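Local coordinates for uncharacterized protein (Thermus thermophilus HB8, PDB 6SCE) that acts in type III CRISPR defence as a DNA nuclease switched on by cyclic oligoadenylate, which it probably senses through CARF domains, at residues A[363-368]-A[392-397]; A[291-296]-A[371-376]; A[190-195]-A[207-212]; A[226-231]-A[257-262]. All blocks are in the same frame, centred on the assembly; numbering follows the deposited sequence.

Contact 1. Residues A[363-368]-A[392-397]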
loop_
_atom_site.group_PDB
_atom_site.type_symbol
_atom_site.label_atom_id
_atom_site.label_comp_id
_atom_site.label_asym_id
_atom_site.label_seq_id
_atom_site.Cartn_x
_atom_site.Cartn_y
_atom_site.Cartn_z
ATOM N N PRO A 363 29.314 -2.955 3.189
ATOM C CA PRO A 363 30.334 -2.363 4.069
ATOM C C PRO A 363 29.791 -1.842 5.399
ATOM O O PRO A 363 30.505 -1.846 6.415
ATOM C CB PRO A 363 30.890 -1.197 3.235
ATOM C CG PRO A 363 30.485 -1.484 1.833
ATOM C CD PRO A 363 29.176 -2.202 1.939
ATOM N N VAL A 364 28.533 -1.400 5.398
ATOM C CA VAL A 364 27.900 -0.885 6.594
ATOM C C VAL A 364 27.672 -2.060 7.549
ATOM O O VAL A 364 27.996 -2.000 8.733
ATOM C CB VAL A 364 26.570 -0.163 6.241
ATOM C CG1 VAL A 364 25.746 0.155 7.477
ATOM C CG2 VAL A 364 26.835 1.067 5.404
ATOM N N VAL A 365 27.132 -3.149 7.017
ATOM C CA VAL A 365 26.938 -4.354 7.796
ATOM C C VAL A 365 28.269 -4.847 8.392
ATOM O O VAL A 365 28.354 -5.143 9.583
ATOM C CB VAL A 365 26.317 -5.459 6.925
ATOM C CG1 VAL A 365 26.290 -6.804 7.636
ATOM C CG2 VAL A 365 24.916 -5.051 6.512
ATOM N N GLU A 366 29.284 -4.935 7.556
ATOM C CA GLU A 366 30.562 -5.499 7.983
ATOM C C GLU A 366 31.196 -4.644 9.079
ATOM O O GLU A 366 31.644 -5.181 10.085
ATOM C CB GLU A 366 31.498 -5.735 6.791
ATOM C CG GLU A 366 31.128 -7.032 6.066
ATOM C CD GLU A 366 31.694 -7.165 4.660
ATOM O OE1 GLU A 366 32.642 -6.434 4.309
ATOM O OE2 GLU A 366 31.170 -8.016 3.907
ATOM N N GLU A 367 31.178 -3.329 8.902
ATOM C CA GLU A 367 31.665 -2.416 9.932
ATOM C C GLU A 367 30.837 -2.529 11.209
ATOM O O GLU A 367 31.388 -2.600 12.304
ATOM C CB GLU A 367 31.715 -0.986 9.398
ATOM C CG GLU A 367 32.162 0.069 10.397
ATOM C CD GLU A 367 33.632 -0.032 10.795
ATOM O OE1 GLU A 367 34.376 -0.828 10.209
ATOM O OE2 GLU A 367 34.030 0.703 11.718
ATOM N N ALA A 368 29.512 -2.593 11.084
ATOM C CA ALA A 368 28.664 -2.727 12.253
ATOM C C ALA A 368 28.969 -3.980 13.056
ATOM O O ALA A 368 29.022 -3.929 14.301
ATOM C CB ALA A 368 27.200 -2.716 11.857
ATOM N N LEU A 392 21.214 -9.905 0.740
ATOM C CA LEU A 392 22.524 -10.373 0.265
ATOM C C LEU A 392 23.683 -9.551 0.834
ATOM O O LEU A 392 24.840 -10.002 0.803
ATOM C CB LEU A 392 22.564 -10.394 -1.274
ATOM C CG LEU A 392 21.702 -11.500 -1.893
ATOM C CD1 LEU A 392 21.523 -11.301 -3.375
ATOM C CD2 LEU A 392 22.260 -12.890 -1.618
ATOM N N ALA A 393 23.376 -8.371 1.345
ATOM C CA ALA A 393 24.345 -7.551 2.072
ATOM C C ALA A 393 24.619 -8.070 3.470
ATOM O O ALA A 393 25.605 -7.687 4.087
ATOM C CB ALA A 393 23.854 -6.126 2.176
ATOM N N LEU A 394 23.713 -8.891 4.000
ATOM C CA LEU A 394 23.813 -9.321 5.380
ATOM C C LEU A 394 24.935 -10.345 5.550
ATOM O O LEU A 394 25.386 -10.941 4.587
ATOM C CB LEU A 394 22.504 -9.892 5.879
ATOM C CG LEU A 394 21.347 -8.882 5.739
ATOM C CD1 LEU A 394 20.111 -9.514 6.342
ATOM C CD2 LEU A 394 21.598 -7.503 6.356
ATOM N N ARG A 395 25.403 -10.469 6.784
ATOM C CA ARG A 395 26.375 -11.486 7.161
ATOM C C ARG A 395 25.934 -12.054 8.497
ATOM O O ARG A 395 25.135 -11.429 9.210
ATOM C CB ARG A 395 27.783 -10.876 7.324
ATOM C CG ARG A 395 28.320 -10.152 6.099
ATOM C CD ARG A 395 28.666 -11.075 4.946
ATOM N NE ARG A 395 29.234 -10.301 3.827
ATOM C CZ ARG A 395 28.562 -9.821 2.767
ATOM N NH1 ARG A 395 27.255 -10.027 2.600
ATOM N NH2 ARG A 395 29.217 -9.132 1.842
ATOM N N ASP A 396 26.465 -13.229 8.835
ATOM C CA ASP A 396 26.160 -13.882 10.115
ATOM C C ASP A 396 26.252 -12.867 11.257
ATOM O O ASP A 396 27.218 -12.118 11.341
ATOM C CB ASP A 396 27.126 -15.056 10.376
ATOM C CG ASP A 396 26.917 -16.226 9.431
ATOM O OD1 ASP A 396 25.873 -16.297 8.737
ATOM O OD2 ASP A 396 27.805 -17.106 9.392
ATOM N N GLY A 397 25.224 -12.815 12.099
ATOM C CA GLY A 397 25.126 -11.812 13.161
ATOM C C GLY A 397 24.055 -10.754 12.912
ATOM O O GLY A 397 23.487 -10.218 13.854
#
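Val365 and Leu394 mark the closest backbone approach, their CA atoms 6.3 Å apart, where helix 354-370 runs past the loop that leaves helix 384-393. Val365 points into this junction and sets both methyls and its CB against Ala393 O, with CG2 at 3.6 Å. The same CG2 meets the tip of Leu394 at CD2, 4.1 Å away, the two side chains crossing at about a right angle, while Leu295 of the neighbouring strand adds to the apolar side. The Arg395 amide N is buried here without a partner. Towards solvent the contact turns ionic. Glu366 OE2 alone faces Arg395, taking NE at 3.0 Å and NH2 at 3.1 Å. Carboxylate and guanidinium planes lie 57° apart and both N-H groups point well off the oxygen, making a salt bridge of two weak hydrogen bonds. A bend at chi2 (-70°) folds the arginine back over its own loop, where NH1 reaches Leu392 O at 3.0 Å and Leu394 O at 2.9 Å, both close to the guanidinium plane. The two carbonyls give the firmer hold and Glu366 restrains the group further, so that carbonyl bonds and salt bridge together tie the loop to the helix.

Contact 2. Residues A[291-296]-A[371-376]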
loop_
_atom_site.group_PDB
_atom_site.type_symbol
_atom_site.label_atom_id
_atom_site.label_comp_id
_atom_site.label_asym_id
_atom_site.label_seq_id
_atom_site.Cartn_x
_atom_site.Cartn_y
_atom_site.Cartn_z
ATOM N N GLY A 291 25.321 1.945 17.538
ATOM C CA GLY A 291 24.242 0.985 17.388
ATOM C C GLY A 291 23.112 1.248 18.359
ATOM O O GLY A 291 23.274 2.055 19.281
ATOM N N PRO A 292 21.964 0.585 18.185
ATOM C CA PRO A 292 21.687 -0.322 17.056
ATOM C C PRO A 292 21.484 0.404 15.718
ATOM O O PRO A 292 21.204 1.614 15.680
ATOM C CB PRO A 292 20.362 -0.987 17.457
ATOM C CG PRO A 292 20.166 -0.692 18.897
ATOM C CD PRO A 292 20.868 0.594 19.163
ATOM N N LEU A 293 21.624 -0.353 14.641
ATOM C CA LEU A 293 21.377 0.100 13.287
ATOM C C LEU A 293 20.107 -0.526 12.755
ATOM O O LEU A 293 19.810 -1.685 13.055
ATOM C CB LEU A 293 22.464 -0.402 12.357
ATOM C CG LEU A 293 23.712 0.405 12.119
ATOM C CD1 LEU A 293 24.385 0.724 13.420
ATOM C CD2 LEU A 293 24.626 -0.394 11.216
ATOM N N LEU A 294 19.402 0.234 11.934
ATOM C CA LEU A 294 18.284 -0.291 11.136
ATOM C C LEU A 294 18.577 -0.001 9.680
ATOM O O LEU A 294 18.840 1.145 9.307
ATOM C CB LEU A 294 16.972 0.350 11.531
ATOM C CG LEU A 294 15.727 0.002 10.700
ATOM C CD1 LEU A 294 15.501 -1.509 10.686
ATOM C CD2 LEU A 294 14.513 0.731 11.235
ATOM N N LEU A 295 18.535 -1.044 8.867
ATOM C CA LEU A 295 18.641 -0.937 7.425
ATOM C C LEU A 295 17.280 -1.270 6.817
ATOM O O LEU A 295 16.675 -2.267 7.178
ATOM C CB LEU A 295 19.661 -1.919 6.887
ATOM C CG LEU A 295 20.960 -2.102 7.655
ATOM C CD1 LEU A 295 21.824 -3.116 6.922
ATOM C CD2 LEU A 295 21.655 -0.793 7.832
ATOM N N ALA A 296 16.813 -0.423 5.912
ATOM C CA ALA A 296 15.514 -0.621 5.295
ATOM C C ALA A 296 15.423 0.047 3.938
ATOM O O ALA A 296 16.134 1.041 3.667
ATOM C CB ALA A 296 14.411 -0.070 6.199
ATOM N N ARG A 371 32.336 -3.727 14.949
ATOM C CA ARG A 371 32.223 -2.878 16.125
ATOM C C ARG A 371 31.209 -3.345 17.153
ATOM O O ARG A 371 31.030 -2.690 18.177
ATOM C CB ARG A 371 31.872 -1.457 15.703
ATOM C CG ARG A 371 32.994 -0.743 14.971
ATOM C CD ARG A 371 32.508 0.561 14.365
ATOM N NE ARG A 371 32.014 1.500 15.372
ATOM C CZ ARG A 371 32.627 2.620 15.755
ATOM N NH1 ARG A 371 33.794 2.991 15.233
ATOM N NH2 ARG A 371 32.058 3.387 16.676
ATOM N N GLY A 372 30.533 -4.454 16.894
ATOM C CA GLY A 372 29.529 -4.963 17.816
ATOM C C GLY A 372 28.197 -4.226 17.830
ATOM O O GLY A 372 27.402 -4.432 18.743
ATOM N N HIS A 373 27.921 -3.399 16.818
ATOM C CA HIS A 373 26.594 -2.746 16.701
ATOM C C HIS A 373 25.555 -3.771 16.239
ATOM O O HIS A 373 25.758 -4.404 15.206
ATOM C CB HIS A 373 26.627 -1.622 15.677
ATOM C CG HIS A 373 27.620 -0.546 15.984
ATOM N ND1 HIS A 373 27.906 -0.144 17.269
ATOM C CD2 HIS A 373 28.383 0.219 15.170
ATOM C CE1 HIS A 373 28.820 0.808 17.238
ATOM N NE2 HIS A 373 29.117 1.058 15.977
ATOM N N PRO A 374 24.454 -3.951 16.997
ATOM C CA PRO A 374 23.351 -4.759 16.489
ATOM C C PRO A 374 22.891 -4.223 15.125
ATOM O O PRO A 374 22.720 -3.012 14.970
ATOM C CB PRO A 374 22.256 -4.560 17.527
ATOM C CG PRO A 374 22.971 -4.174 18.777
ATOM C CD PRO A 374 24.171 -3.408 18.336
ATOM N N VAL A 375 22.719 -5.112 14.157
ATOM C CA VAL A 375 22.292 -4.715 12.824
ATOM C C VAL A 375 20.938 -5.315 12.530
ATOM O O VAL A 375 20.844 -6.526 12.346
ATOM C CB VAL A 375 23.255 -5.219 11.741
ATOM C CG1 VAL A 375 22.813 -4.697 10.374
ATOM C CG2 VAL A 375 24.653 -4.763 12.023
ATOM N N HIS A 376 19.911 -4.471 12.458
ATOM C CA HIS A 376 18.550 -4.907 12.116
ATOM C C HIS A 376 18.303 -4.642 10.624
ATOM O O HIS A 376 18.692 -3.610 10.091
ATOM C CB HIS A 376 17.506 -4.163 12.938
ATOM C CG HIS A 376 17.615 -4.399 14.411
ATOM N ND1 HIS A 376 16.835 -5.324 15.072
ATOM C CD2 HIS A 376 18.413 -3.842 15.347
ATOM C CE1 HIS A 376 17.151 -5.316 16.357
ATOM N NE2 HIS A 376 18.100 -4.426 16.552
#
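His373 lays its imidazole against the backbone of Gly291. CB sits 3.9 Å from Gly291 CA and touches Leu293 at CD1. CG and ND1 then pass the Gly291 amide: Gly291 N lies over one ring face, 3.3 Å from ND1, too poorly aimed for a hydrogen bond. At the tip, NE2 accepts from Arg371 NE at 3.0 Å, a fairly straight bond (157°) that comes in well out of the ring plane. Arg371 CB covers the other face, so the imidazole lies between Arg371 CB and the Gly291 amide. With an alanine here, Arg371 NE would probably lose its acceptor and the Gly291 amide the ring packed against it. Beyond this entrance the segments become parallel strands, 293-297 and 375-378, the central neighbours of a Rossmann-like sheet, consistent with a CARF domain. Leu293 N bonds to Pro374 O at 2.9 Å, Leu293 O takes His376 N, and Leu295 N reaches His376 O at 2.8 Å. Leu295 CD1 rests on Val375 CG1, 3.9 Å away, on the side covered by helix 354-370. His376, with CG anti to its carbonyl carbon (chi1 -62°), turns a ring edge to Leu293 O and brings CD2 to 4.0 Å from Pro292 CB, while its ring meets that of His311 at about 90°.

Contact 3. Residues A[190-195]-A[207-212]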
loop_
_atom_site.group_PDB
_atom_site.type_symbol
_atom_site.label_atom_id
_atom_site.label_comp_id
_atom_site.label_asym_id
_atom_site.label_seq_id
_atom_site.Cartn_x
_atom_site.Cartn_y
_atom_site.Cartn_z
ATOM N N TRP A 190 -4.036 2.649 -16.619
ATOM C CA TRP A 190 -5.452 3.026 -16.695
ATOM C C TRP A 190 -5.399 4.552 -16.898
ATOM O O TRP A 190 -4.927 5.287 -16.047
ATOM C CB TRP A 190 -6.152 2.638 -15.417
ATOM C CG TRP A 190 -7.639 2.875 -15.344
ATOM C CD1 TRP A 190 -8.305 3.506 -14.341
ATOM C CD2 TRP A 190 -8.633 2.478 -16.295
ATOM N NE1 TRP A 190 -9.662 3.535 -14.597
ATOM C CE2 TRP A 190 -9.888 2.914 -15.797
ATOM C CE3 TRP A 190 -8.587 1.811 -17.516
ATOM C CZ2 TRP A 190 -11.083 2.696 -16.478
ATOM C CZ3 TRP A 190 -9.784 1.590 -18.207
ATOM C CH2 TRP A 190 -11.014 2.019 -17.675
ATOM N N TYR A 191 -5.800 4.972 -18.081
ATOM C CA TYR A 191 -5.543 6.329 -18.565
ATOM C C TYR A 191 -6.864 7.079 -18.694
ATOM O O TYR A 191 -7.784 6.644 -19.370
ATOM C CB TYR A 191 -4.820 6.240 -19.890
ATOM C CG TYR A 191 -4.407 7.549 -20.517
ATOM C CD1 TYR A 191 -5.269 8.240 -21.368
ATOM C CD2 TYR A 191 -3.151 8.073 -20.308
ATOM C CE1 TYR A 191 -4.886 9.432 -21.981
ATOM C CE2 TYR A 191 -2.773 9.276 -20.907
ATOM C CZ TYR A 191 -3.639 9.923 -21.758
ATOM O OH TYR A 191 -3.228 11.104 -22.335
ATOM N N TRP A 192 -6.923 8.222 -18.027
ATOM C CA TRP A 192 -8.152 9.027 -17.871
ATOM C C TRP A 192 -8.466 9.718 -19.188
ATOM O O TRP A 192 -7.602 10.354 -19.778
ATOM C CB TRP A 192 -7.892 10.036 -16.763
ATOM C CG TRP A 192 -8.858 11.176 -16.481
ATOM C CD1 TRP A 192 -9.113 12.249 -17.279
ATOM C CD2 TRP A 192 -9.595 11.395 -15.267
ATOM N NE1 TRP A 192 -9.986 13.106 -16.649
ATOM C CE2 TRP A 192 -10.292 12.611 -15.410
ATOM C CE3 TRP A 192 -9.722 10.695 -14.073
ATOM C CZ2 TRP A 192 -11.124 13.136 -14.394
ATOM C CZ3 TRP A 192 -10.541 11.200 -13.078
ATOM C CH2 TRP A 192 -11.236 12.423 -13.250
ATOM N N VAL A 193 -9.696 9.555 -19.646
ATOM C CA VAL A 193 -10.166 10.219 -20.861
ATOM C C VAL A 193 -11.534 10.812 -20.553
ATOM O O VAL A 193 -12.336 10.250 -19.790
ATOM C CB VAL A 193 -10.245 9.267 -22.079
ATOM C CG1 VAL A 193 -8.848 8.873 -22.518
ATOM C CG2 VAL A 193 -11.092 8.046 -21.780
ATOM N N ARG A 194 -11.785 11.980 -21.108
ATOM C CA ARG A 194 -13.090 12.618 -20.965
ATOM C C ARG A 194 -13.445 13.035 -22.383
ATOM O O ARG A 194 -13.267 14.195 -22.745
ATOM C CB ARG A 194 -13.009 13.825 -20.034
ATOM C CG ARG A 194 -12.917 13.506 -18.563
ATOM C CD ARG A 194 -14.077 12.625 -18.111
ATOM N NE ARG A 194 -14.133 12.394 -16.668
ATOM C CZ ARG A 194 -13.545 11.382 -16.015
ATOM N NH1 ARG A 194 -13.706 11.296 -14.698
ATOM N NH2 ARG A 194 -12.784 10.464 -16.641
ATOM N N PRO A 195 -13.877 12.061 -23.208
ATOM C CA PRO A 195 -14.084 12.324 -24.638
ATOM C C PRO A 195 -15.377 13.110 -24.965
ATOM O O PRO A 195 -15.477 13.673 -26.050
ATOM C CB PRO A 195 -14.105 10.917 -25.250
ATOM C CG PRO A 195 -14.611 10.033 -24.155
ATOM C CD PRO A 195 -14.200 10.668 -22.845
ATOM N N LYS A 207 -13.507 13.174 -5.473
ATOM C CA LYS A 207 -14.237 11.913 -5.615
ATOM C C LYS A 207 -13.809 11.161 -6.888
ATOM O O LYS A 207 -13.546 9.967 -6.828
ATOM C CB LYS A 207 -15.753 12.128 -5.661
ATOM C CG LYS A 207 -16.368 12.687 -4.383
ATOM N N ALA A 208 -13.735 11.855 -8.024
ATOM C CA ALA A 208 -13.419 11.184 -9.283
ATOM C C ALA A 208 -11.952 10.721 -9.308
ATOM O O ALA A 208 -11.662 9.635 -9.815
ATOM C CB ALA A 208 -13.714 12.070 -10.491
ATOM N N LEU A 209 -11.043 11.533 -8.776
ATOM C CA LEU A 209 -9.632 11.160 -8.705
ATOM C C LEU A 209 -9.402 9.944 -7.809
ATOM O O LEU A 209 -8.692 9.014 -8.195
ATOM C CB LEU A 209 -8.780 12.311 -8.241
ATOM C CG LEU A 209 -8.648 13.432 -9.262
ATOM C CD1 LEU A 209 -7.955 14.608 -8.602
ATOM C CD2 LEU A 209 -7.917 12.998 -10.524
ATOM N N SER A 210 -10.064 9.898 -6.652
ATOM C CA SER A 210 -9.876 8.778 -5.747
ATOM C C SER A 210 -10.458 7.518 -6.324
ATOM O O SER A 210 -9.829 6.435 -6.272
ATOM C CB SER A 210 -10.465 9.081 -4.347
ATOM O OG SER A 210 -11.860 9.199 -4.352
ATOM N N ALA A 211 -11.645 7.625 -6.912
ATOM C CA ALA A 211 -12.276 6.462 -7.502
ATOM C C ALA A 211 -11.456 5.897 -8.681
ATOM O O ALA A 211 -11.431 4.687 -8.895
ATOM C CB ALA A 211 -13.695 6.781 -7.930
ATOM N N PHE A 212 -10.796 6.780 -9.430
ATOM C CA PHE A 212 -10.009 6.381 -10.588
ATOM C C PHE A 212 -8.794 5.554 -10.162
ATOM O O PHE A 212 -8.428 4.606 -10.824
ATOM C CB PHE A 212 -9.542 7.619 -11.366
ATOM C CG PHE A 212 -9.019 7.311 -12.721
ATOM C CD1 PHE A 212 -9.886 6.970 -13.741
ATOM C CD2 PHE A 212 -7.651 7.301 -12.964
ATOM C CE1 PHE A 212 -9.421 6.689 -15.004
ATOM C CE2 PHE A 212 -7.176 6.994 -14.222
ATOM C CZ PHE A 212 -8.058 6.682 -15.244
#
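Trp192 and Phe212 bring the backbones nearest, CA to CA 8.0 Å, where strand 190-192 and helix 207-212 run almost antiparallel, their axes 11.0 Å apart. They are the first two elements of a beta-alpha-beta unit completed by strand 225-229. Phe212 is the wedge: with CG anti to its backbone N (chi1 -166°) its ring drives between the two tryptophans. Over one face lies the five-membered ring of Trp190 in an offset stack, centroids 4.2 Å apart and planes only 17° from parallel, and Trp190 CD1 comes to 3.3 Å from Phe212 CZ. The opposite face receives the edge of the Trp192 six-membered ring in a T-shaped pair with planes at 70°, CE3 being 3.7 Å from Phe212 CG. The far rim of Trp192 abuts the helix, CH2 meeting Ala208 CB at 3.7 Å and CZ3 approaching Leu209 CD2. Arg194 folds back to lay NH2 over the centre of the Trp192 ring while that nitrogen donates to Val193 O. Replacing Phe212 by an alanine would probably open a gap, depriving Trp190 of its stacking partner and the Trp192 edge of the face it meets. The indole nitrogens look outside the two segments, Trp190 NE1 to Glu215 and Trp192 NE1 to His231, and the hydrophobic wedge is thereby flanked by polar anchors that help to set how each indole is turned.

Contact 4. Residues A[226-231]-A[257-262]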
loop_
_atom_site.group_PDB
_atom_site.type_symbol
_atom_site.label_atom_id
_atom_site.label_comp_id
_atom_site.label_asym_id
_atom_site.label_seq_id
_atom_site.Cartn_x
_atom_site.Cartn_y
_atom_site.Cartn_z
ATOM N N PRO A 226 -2.437 4.726 -12.484
ATOM C CA PRO A 226 -3.535 5.587 -12.916
ATOM C C PRO A 226 -2.942 6.872 -13.478
ATOM O O PRO A 226 -2.364 7.681 -12.729
ATOM C CB PRO A 226 -4.307 5.865 -11.618
ATOM C CG PRO A 226 -3.612 5.070 -10.534
ATOM C CD PRO A 226 -2.223 4.839 -11.043
ATOM N N VAL A 227 -3.074 7.048 -14.773
ATOM C CA VAL A 227 -2.459 8.184 -15.455
ATOM C C VAL A 227 -3.567 9.176 -15.751
ATOM O O VAL A 227 -4.546 8.805 -16.392
ATOM C CB VAL A 227 -1.788 7.765 -16.756
ATOM C CG1 VAL A 227 -1.152 8.988 -17.430
ATOM C CG2 VAL A 227 -0.738 6.686 -16.521
ATOM N N VAL A 228 -3.452 10.398 -15.217
ATOM C CA VAL A 228 -4.522 11.370 -15.322
ATOM C C VAL A 228 -4.007 12.682 -15.908
ATOM O O VAL A 228 -3.276 13.415 -15.219
ATOM C CB VAL A 228 -5.188 11.621 -13.972
ATOM C CG1 VAL A 228 -6.218 12.761 -14.081
ATOM C CG2 VAL A 228 -5.900 10.362 -13.512
ATOM N N PRO A 229 -4.304 12.936 -17.192
ATOM C CA PRO A 229 -3.898 14.227 -17.786
ATOM C C PRO A 229 -4.829 15.289 -17.261
ATOM O O PRO A 229 -6.056 15.150 -17.361
ATOM C CB PRO A 229 -4.060 14.006 -19.289
ATOM C CG PRO A 229 -4.113 12.516 -19.458
ATOM C CD PRO A 229 -4.817 12.031 -18.226
ATOM N N TYR A 230 -4.261 16.301 -16.616
ATOM C CA TYR A 230 -5.073 17.282 -15.946
ATOM C C TYR A 230 -5.818 18.166 -16.958
ATOM O O TYR A 230 -5.413 18.289 -18.120
ATOM C CB TYR A 230 -4.275 18.076 -14.909
ATOM C CG TYR A 230 -3.118 18.902 -15.415
ATOM C CD1 TYR A 230 -3.333 20.117 -16.047
ATOM C CD2 TYR A 230 -1.795 18.494 -15.213
ATOM C CE1 TYR A 230 -2.266 20.887 -16.484
ATOM C CE2 TYR A 230 -0.727 19.267 -15.638
ATOM C CZ TYR A 230 -0.965 20.465 -16.275
ATOM O OH TYR A 230 0.093 21.235 -16.713
ATOM N N HIS A 231 -6.912 18.733 -16.495
ATOM C CA HIS A 231 -7.858 19.485 -17.336
ATOM C C HIS A 231 -7.385 20.938 -17.525
ATOM O O HIS A 231 -7.914 21.865 -16.911
ATOM C CB HIS A 231 -9.223 19.471 -16.675
ATOM C CG HIS A 231 -9.930 18.148 -16.780
ATOM N ND1 HIS A 231 -11.224 17.965 -16.344
ATOM C CD2 HIS A 231 -9.523 16.945 -17.269
ATOM C CE1 HIS A 231 -11.591 16.714 -16.570
ATOM N NE2 HIS A 231 -10.580 16.073 -17.131
ATOM N N TYR A 257 -4.131 10.054 -3.453
ATOM C CA TYR A 257 -4.723 8.794 -3.911
ATOM C C TYR A 257 -3.864 7.978 -4.855
ATOM O O TYR A 257 -4.332 6.978 -5.425
ATOM C CB TYR A 257 -6.082 9.075 -4.515
ATOM C CG TYR A 257 -6.994 9.830 -3.594
ATOM C CD1 TYR A 257 -7.344 9.329 -2.342
ATOM C CD2 TYR A 257 -7.533 11.046 -3.987
ATOM C CE1 TYR A 257 -8.191 10.036 -1.499
ATOM C CE2 TYR A 257 -8.387 11.750 -3.172
ATOM C CZ TYR A 257 -8.716 11.253 -1.930
ATOM O OH TYR A 257 -9.579 12.007 -1.150
ATOM N N GLY A 258 -2.603 8.380 -5.040
ATOM C CA GLY A 258 -1.689 7.622 -5.882
ATOM C C GLY A 258 -1.894 7.758 -7.397
ATOM O O GLY A 258 -1.570 6.861 -8.167
ATOM N N VAL A 259 -2.381 8.911 -7.840
ATOM C CA VAL A 259 -2.553 9.178 -9.265
ATOM C C VAL A 259 -1.330 9.856 -9.837
ATOM O O VAL A 259 -0.726 10.732 -9.191
ATOM C CB VAL A 259 -3.796 10.068 -9.455
ATOM C CG1 VAL A 259 -3.817 10.727 -10.824
ATOM C CG2 VAL A 259 -5.025 9.219 -9.209
ATOM N N PHE A 260 -0.967 9.478 -11.052
ATOM C CA PHE A 260 0.111 10.122 -11.779
ATOM C C PHE A 260 -0.544 11.211 -12.639
ATOM O O PHE A 260 -1.043 10.949 -13.729
ATOM C CB PHE A 260 0.853 9.092 -12.613
ATOM C CG PHE A 260 2.036 9.612 -13.380
ATOM C CD1 PHE A 260 2.920 10.519 -12.823
ATOM C CD2 PHE A 260 2.270 9.158 -14.653
ATOM C CE1 PHE A 260 4.018 10.952 -13.535
ATOM C CE2 PHE A 260 3.364 9.574 -15.371
ATOM C CZ PHE A 260 4.241 10.478 -14.806
ATOM N N LEU A 261 -0.565 12.419 -12.094
ATOM C CA LEU A 261 -1.151 13.593 -12.761
ATOM C C LEU A 261 -0.183 14.179 -13.770
ATOM O O LEU A 261 0.925 14.544 -13.412
ATOM C CB LEU A 261 -1.492 14.632 -11.718
ATOM C CG LEU A 261 -2.461 15.727 -12.179
ATOM C CD1 LEU A 261 -3.865 15.168 -12.262
ATOM C CD2 LEU A 261 -2.418 16.902 -11.222
ATOM N N VAL A 262 -0.591 14.261 -15.023
ATOM C CA VAL A 262 0.304 14.638 -16.098
ATOM C C VAL A 262 -0.222 15.784 -16.942
ATOM O O VAL A 262 -1.441 15.999 -17.093
ATOM C CB VAL A 262 0.683 13.457 -17.036
ATOM C CG1 VAL A 262 1.442 12.373 -16.280
ATOM C CG2 VAL A 262 -0.535 12.874 -17.730
#
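Val228 and Leu261 form a parallel beta bridge, their side chains crossing at a slant, in a beta-alpha-beta crossover that carries the chain from strand 225-229 through two helices to strand 260-262, the outermost strand of a mixed sheet. Successive side chains alternate between its faces. On the face towards helix 206-220, Val228 splits its methyls: CG2 presses on Val259 CG1 at 3.4 Å, tighter than an ordinary carbon contact, and CG1 meets Leu261 CD1 at 3.8 Å. The chi1 of 174° decides which methyl goes to which partner. On the reverse face, which helix 268-276 covers, Val262 CG2 lies against Val227 CG1 at 3.9 Å, while Pro229 and Val262 point the same way alongside each other. Here the Phe260 ring takes Val262 CG1 over one face, near its rim, and offers an edge to Val227 CG2. Between the faces the backbones zip together: Phe260 N to Pro226 O, Val228 N to Phe260 O at 2.9 Å and Val262 N to Val228 O at 2.8 Å. Past the last bridge, Tyr230 turns its CB onto Leu261 CD1 and meets Phe247 edge-to-face. Its CG sits between the backbone N and the carbonyl carbon (chi1 62°), which swings the ring across the end of the neighbouring strand. Val262 O is thus met twice by this tyrosine, by N in a hydrogen bond of 2.9 Å and by ring carbon CD2 at 3.1 Å.

In the fold
Two neighbourhoods on separate sheets illustrate how chemistry follows place. Contact 1, centred about 9 Å from contact 2, lies on the helix that covers the sheet of contact 2: Ala368 packs on both Leu293 and Val375, and Val365 on Leu295. Contacts 3 and 4, centres about 8 Å apart, belong to another sheet in which strands 187-192 and 225-229 are neighbours, and Phe212 and Val228 touch between them. Some 39 to 46 Å separates the centres of the two groups. Contacts 3 and 4 are buried, contacts 1 and 2 partly buried. The strand pairings, contacts 2 and 4, rest on backbone hydrogen bonds; contact 3 is aromatic; contact 1 alone closes with a salt bridge on its solvent side.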